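Local structure of transcription termination factor NusA (Planctomyces limnophilus, 4MTN) at residues E24-A38 against I48-V61. The protein probably takes part in both transcription termination and antitermination, binding the core RNA polymerase and nascent RNA. Numbering follows the deposited sequence.
Sequences EIVFEGVEQAILSAA and IEVHIDRTSGQPMV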
# COMPACT_ATOMS: atom_id res chain seq x y z
N GLU A 24 30.26 -9.72 14.26
CA GLU A 24 29.15 -10.02 15.16
C GLU A 24 28.12 -10.94 14.50
O GLU A 24 27.53 -11.79 15.17
CB GLU A 24 28.48 -8.73 15.64
CG GLU A 24 27.54 -8.93 16.82
CD GLU A 24 28.25 -9.49 18.04
OE1 GLU A 24 29.45 -9.21 18.22
OE2 GLU A 24 27.60 -10.22 18.82
N ILE A 25 27.91 -10.76 13.20
CA ILE A 25 27.02 -11.63 12.45
C ILE A 25 27.65 -13.01 12.29
O ILE A 25 26.98 -14.03 12.41
CB ILE A 25 26.68 -11.04 11.07
CG1 ILE A 25 25.92 -9.72 11.22
CG2 ILE A 25 25.87 -12.03 10.25
CD1 ILE A 25 25.46 -9.13 9.90
N VAL A 26 28.96 -13.02 12.02
CA VAL A 26 29.70 -14.26 11.84
C VAL A 26 29.73 -15.08 13.13
O VAL A 26 29.54 -16.30 13.10
CB VAL A 26 31.14 -13.99 11.38
CG1 VAL A 26 31.88 -15.30 11.15
CG2 VAL A 26 31.14 -13.15 10.11
N PHE A 27 29.97 -14.41 14.25
CA PHE A 27 29.97 -15.07 15.56
C PHE A 27 28.64 -15.77 15.82
O PHE A 27 28.61 -16.92 16.26
CB PHE A 27 30.26 -14.07 16.68
CG PHE A 27 31.72 -13.83 16.92
CD1 PHE A 27 32.50 -14.79 17.56
CD2 PHE A 27 32.32 -12.65 16.52
CE1 PHE A 27 33.84 -14.57 17.79
CE2 PHE A 27 33.66 -12.42 16.74
CZ PHE A 27 34.43 -13.38 17.38
N GLU A 28 27.54 -15.07 15.54
CA GLU A 28 26.21 -15.64 15.70
C GLU A 28 26.01 -16.85 14.79
O GLU A 28 25.37 -17.83 15.17
CB GLU A 28 25.14 -14.58 15.40
CG GLU A 28 25.01 -13.51 16.46
CD GLU A 28 23.98 -12.45 16.10
OE1 GLU A 28 23.88 -12.11 14.90
OE2 GLU A 28 23.28 -11.96 17.01
N GLY A 29 26.58 -16.78 13.59
CA GLY A 29 26.49 -17.87 12.63
C GLY A 29 27.24 -19.10 13.10
O GLY A 29 26.73 -20.21 13.02
N VAL A 30 28.46 -18.89 13.58
CA VAL A 30 29.29 -19.98 14.08
C VAL A 30 28.66 -20.62 15.31
O VAL A 30 28.70 -21.84 15.47
CB VAL A 30 30.72 -19.49 14.43
CG1 VAL A 30 31.55 -20.62 15.02
CG2 VAL A 30 31.40 -18.91 13.20
N GLU A 31 28.05 -19.80 16.16
CA GLU A 31 27.35 -20.30 17.34
C GLU A 31 26.22 -21.24 16.94
O GLU A 31 26.07 -22.32 17.51
CB GLU A 31 26.79 -19.14 18.17
CG GLU A 31 27.84 -18.39 18.98
CD GLU A 31 27.25 -17.24 19.78
OE1 GLU A 31 26.05 -16.95 19.59
OE2 GLU A 31 27.98 -16.64 20.59
N GLN A 32 25.44 -20.83 15.95
CA GLN A 32 24.32 -21.64 15.47
C GLN A 32 24.80 -22.93 14.81
O GLN A 32 24.09 -23.93 14.79
CB GLN A 32 23.46 -20.84 14.49
CG GLN A 32 22.72 -19.67 15.13
CD GLN A 32 21.79 -20.11 16.25
OE1 GLN A 32 21.16 -21.17 16.17
NE2 GLN A 32 21.71 -19.31 17.30
N ALA A 33 26.02 -22.90 14.27
CA ALA A 33 26.62 -24.08 13.67
C ALA A 33 27.06 -25.06 14.76
O ALA A 33 26.87 -26.27 14.63
CB ALA A 33 27.80 -23.70 12.79
N ILE A 34 27.64 -24.53 15.83
CA ILE A 34 28.03 -25.33 16.98
C ILE A 34 26.79 -25.89 17.67
O ILE A 34 26.76 -27.05 18.09
CB ILE A 34 28.86 -24.52 17.99
CG1 ILE A 34 30.19 -24.10 17.36
CG2 ILE A 34 29.11 -25.31 19.27
CD1 ILE A 34 31.06 -23.26 18.28
N LEU A 35 25.76 -25.05 17.77
CA LEU A 35 24.50 -25.43 18.41
C LEU A 35 23.84 -26.60 17.68
O LEU A 35 23.37 -27.55 18.30
CB LEU A 35 23.55 -24.23 18.47
CG LEU A 35 22.19 -24.45 19.13
CD1 LEU A 35 22.35 -25.11 20.48
CD2 LEU A 35 21.46 -23.12 19.26
N SER A 36 23.80 -26.51 16.35
CA SER A 36 23.22 -27.57 15.53
C SER A 36 24.03 -28.86 15.67
O SER A 36 23.47 -29.96 15.68
CB SER A 36 23.16 -27.15 14.06
OG SER A 36 22.23 -26.09 13.88
N ALA A 37 25.35 -28.72 15.78
CA ALA A 37 26.23 -29.86 15.97
C ALA A 37 26.02 -30.47 17.35
O ALA A 37 26.17 -31.68 17.54
CB ALA A 37 27.68 -29.45 15.79
N ALA A 38 25.67 -29.63 18.32
CA ALA A 38 25.41 -30.08 19.68
C ALA A 38 24.04 -30.74 19.78
O ALA A 38 23.86 -31.69 20.54
CB ALA A 38 25.52 -28.92 20.65
N ILE A 48 19.87 -26.88 25.06
CA ILE A 48 21.24 -26.54 24.70
C ILE A 48 21.39 -25.06 24.36
O ILE A 48 20.58 -24.49 23.63
CB ILE A 48 21.73 -27.38 23.51
CG1 ILE A 48 21.35 -28.86 23.70
CG2 ILE A 48 23.24 -27.24 23.33
CD1 ILE A 48 21.79 -29.75 22.56
N GLU A 49 22.44 -24.45 24.90
CA GLU A 49 22.77 -23.06 24.59
C GLU A 49 24.27 -22.93 24.35
O GLU A 49 25.07 -23.61 24.99
CB GLU A 49 22.31 -22.13 25.71
CG GLU A 49 22.86 -22.49 27.08
CD GLU A 49 22.32 -21.59 28.18
OE1 GLU A 49 21.45 -20.75 27.88
OE2 GLU A 49 22.77 -21.73 29.34
N VAL A 50 24.65 -22.05 23.43
CA VAL A 50 26.05 -21.88 23.07
C VAL A 50 26.43 -20.40 23.01
O VAL A 50 25.69 -19.57 22.49
CB VAL A 50 26.36 -22.56 21.71
CG1 VAL A 50 25.41 -22.06 20.64
CG2 VAL A 50 27.81 -22.33 21.31
N HIS A 51 27.60 -20.08 23.57
CA HIS A 51 28.12 -18.73 23.52
C HIS A 51 29.61 -18.72 23.23
O HIS A 51 30.37 -19.50 23.80
CB HIS A 51 27.85 -18.00 24.84
CG HIS A 51 28.58 -16.70 24.97
ND1 HIS A 51 28.34 -15.62 24.13
CD2 HIS A 51 29.56 -16.30 25.82
CE1 HIS A 51 29.13 -14.62 24.47
NE2 HIS A 51 29.88 -15.00 25.49
N ILE A 52 30.03 -17.84 22.32
CA ILE A 52 31.44 -17.69 22.01
C ILE A 52 31.94 -16.34 22.52
O ILE A 52 31.41 -15.30 22.14
CB ILE A 52 31.71 -17.79 20.51
CG1 ILE A 52 31.25 -19.15 19.98
CG2 ILE A 52 33.19 -17.58 20.21
CD1 ILE A 52 31.39 -19.30 18.48
N ASP A 53 32.94 -16.37 23.39
CA ASP A 53 33.55 -15.15 23.89
C ASP A 53 34.16 -14.38 22.72
O ASP A 53 34.93 -14.94 21.94
CB ASP A 53 34.61 -15.47 24.95
CG ASP A 53 34.98 -14.26 25.79
OD1 ASP A 53 34.92 -13.12 25.29
OD2 ASP A 53 35.34 -14.45 26.97
N ARG A 54 33.80 -13.11 22.60
CA ARG A 54 34.21 -12.31 21.45
C ARG A 54 35.72 -12.06 21.43
O ARG A 54 36.35 -12.14 20.38
CB ARG A 54 33.46 -10.98 21.44
CG ARG A 54 31.96 -11.13 21.23
CD ARG A 54 31.65 -11.89 19.95
NE ARG A 54 30.22 -12.01 19.70
CZ ARG A 54 29.49 -13.08 20.01
NH1 ARG A 54 30.07 -14.12 20.59
NH2 ARG A 54 28.20 -13.10 19.75
N THR A 55 36.29 -11.75 22.59
CA THR A 55 37.72 -11.46 22.68
C THR A 55 38.59 -12.71 22.51
O THR A 55 39.47 -12.75 21.65
CB THR A 55 38.07 -10.79 24.02
OG1 THR A 55 37.66 -11.63 25.10
CG2 THR A 55 37.37 -9.45 24.14
N SER A 56 38.34 -13.72 23.34
CA SER A 56 39.17 -14.93 23.34
C SER A 56 38.80 -15.91 22.23
O SER A 56 39.67 -16.49 21.58
CB SER A 56 39.09 -15.62 24.70
OG SER A 56 37.74 -15.87 25.07
N GLY A 57 37.50 -16.11 22.02
CA GLY A 57 37.03 -17.01 20.97
C GLY A 57 36.65 -18.39 21.46
O GLY A 57 36.27 -19.25 20.66
N GLN A 58 36.76 -18.62 22.76
CA GLN A 58 36.46 -19.93 23.33
C GLN A 58 34.95 -20.17 23.45
O GLN A 58 34.25 -19.42 24.13
CB GLN A 58 37.13 -20.09 24.70
CG GLN A 58 36.93 -18.91 25.64
CD GLN A 58 37.73 -19.05 26.93
OE1 GLN A 58 38.51 -19.99 27.09
NE2 GLN A 58 37.54 -18.12 27.85
N PRO A 59 34.46 -21.22 22.79
CA PRO A 59 33.03 -21.60 22.79
C PRO A 59 32.54 -22.09 24.15
O PRO A 59 33.20 -22.91 24.78
CB PRO A 59 32.96 -22.73 21.75
CG PRO A 59 34.21 -22.59 20.93
CD PRO A 59 35.24 -22.09 21.89
N MSE A 60 31.39 -21.58 24.58
CA MSE A 60 30.77 -22.02 25.82
C MSE A 60 29.49 -22.79 25.52
O MSE A 60 28.50 -22.20 25.08
CB MSE A 60 30.46 -20.81 26.72
CG MSE A 60 30.05 -21.15 28.14
SE MSE A 60 31.57 -21.46 29.31
CE MSE A 60 30.65 -21.45 31.02
N VAL A 61 29.51 -24.09 25.75
CA VAL A 61 28.36 -24.94 25.41
C VAL A 61 27.75 -25.58 26.65
O VAL A 61 28.40 -26.35 27.36
CB VAL A 61 28.76 -26.05 24.42
CG1 VAL A 61 27.54 -26.86 24.03
CG2 VAL A 61 29.43 -25.45 23.20
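Glu31 OE2 accepts the backbone N-H of Ile52, Ile52 N to Glu31 OE2 measuring 2.9 Å with an N-H...O angle of 163°, the donor arriving on the anti side and somewhat out of the carboxylate plane. The same oxygen lies at the guanidinium edge of Arg54, in a salt bridge to NH1 that the tight modelling of that nitrogen leaves doubtful. One helix carboxylate thus fastens a strand amide and, less certainly, the side chain two residues on. Arg54 turns its NE and NH2 side-on to Glu24, NE reaching OE1 at 3.3 Å and NH2 reaching OE2 at 3.1 Å. Between these acids the guanidinium lies almost parallel to the Phe27 ring (planes 2° apart), but the atom over the ring centre is Arg54 CD, 3.6 Å from the centroid, while the guanidinium itself sits over Phe27 CB. Replacing Arg54 with an alanine would probably leave Glu24 without its paired cation and take the CD methylene off the face of Phe27. Farther along, Ile52 CD1 packs on Val30 CG1 (3.7 Å) and Ile34 CD1. With Val50 CG1 between the backbone N and carbonyl carbon, its methyls divide: CG1 meets Leu35 CB at 3.6 Å, CG2 meets Ile34 CG2. Ile48 CG2 closes this apolar row against Leu35 CD1 and Ala38 CB. Within the NusA N-terminal domain, the helix thereby packs on the 48-52/59-63 hairpin, with Phe27 also touching helix 7-18, and Ile34 and Val61 meeting helix 70-78.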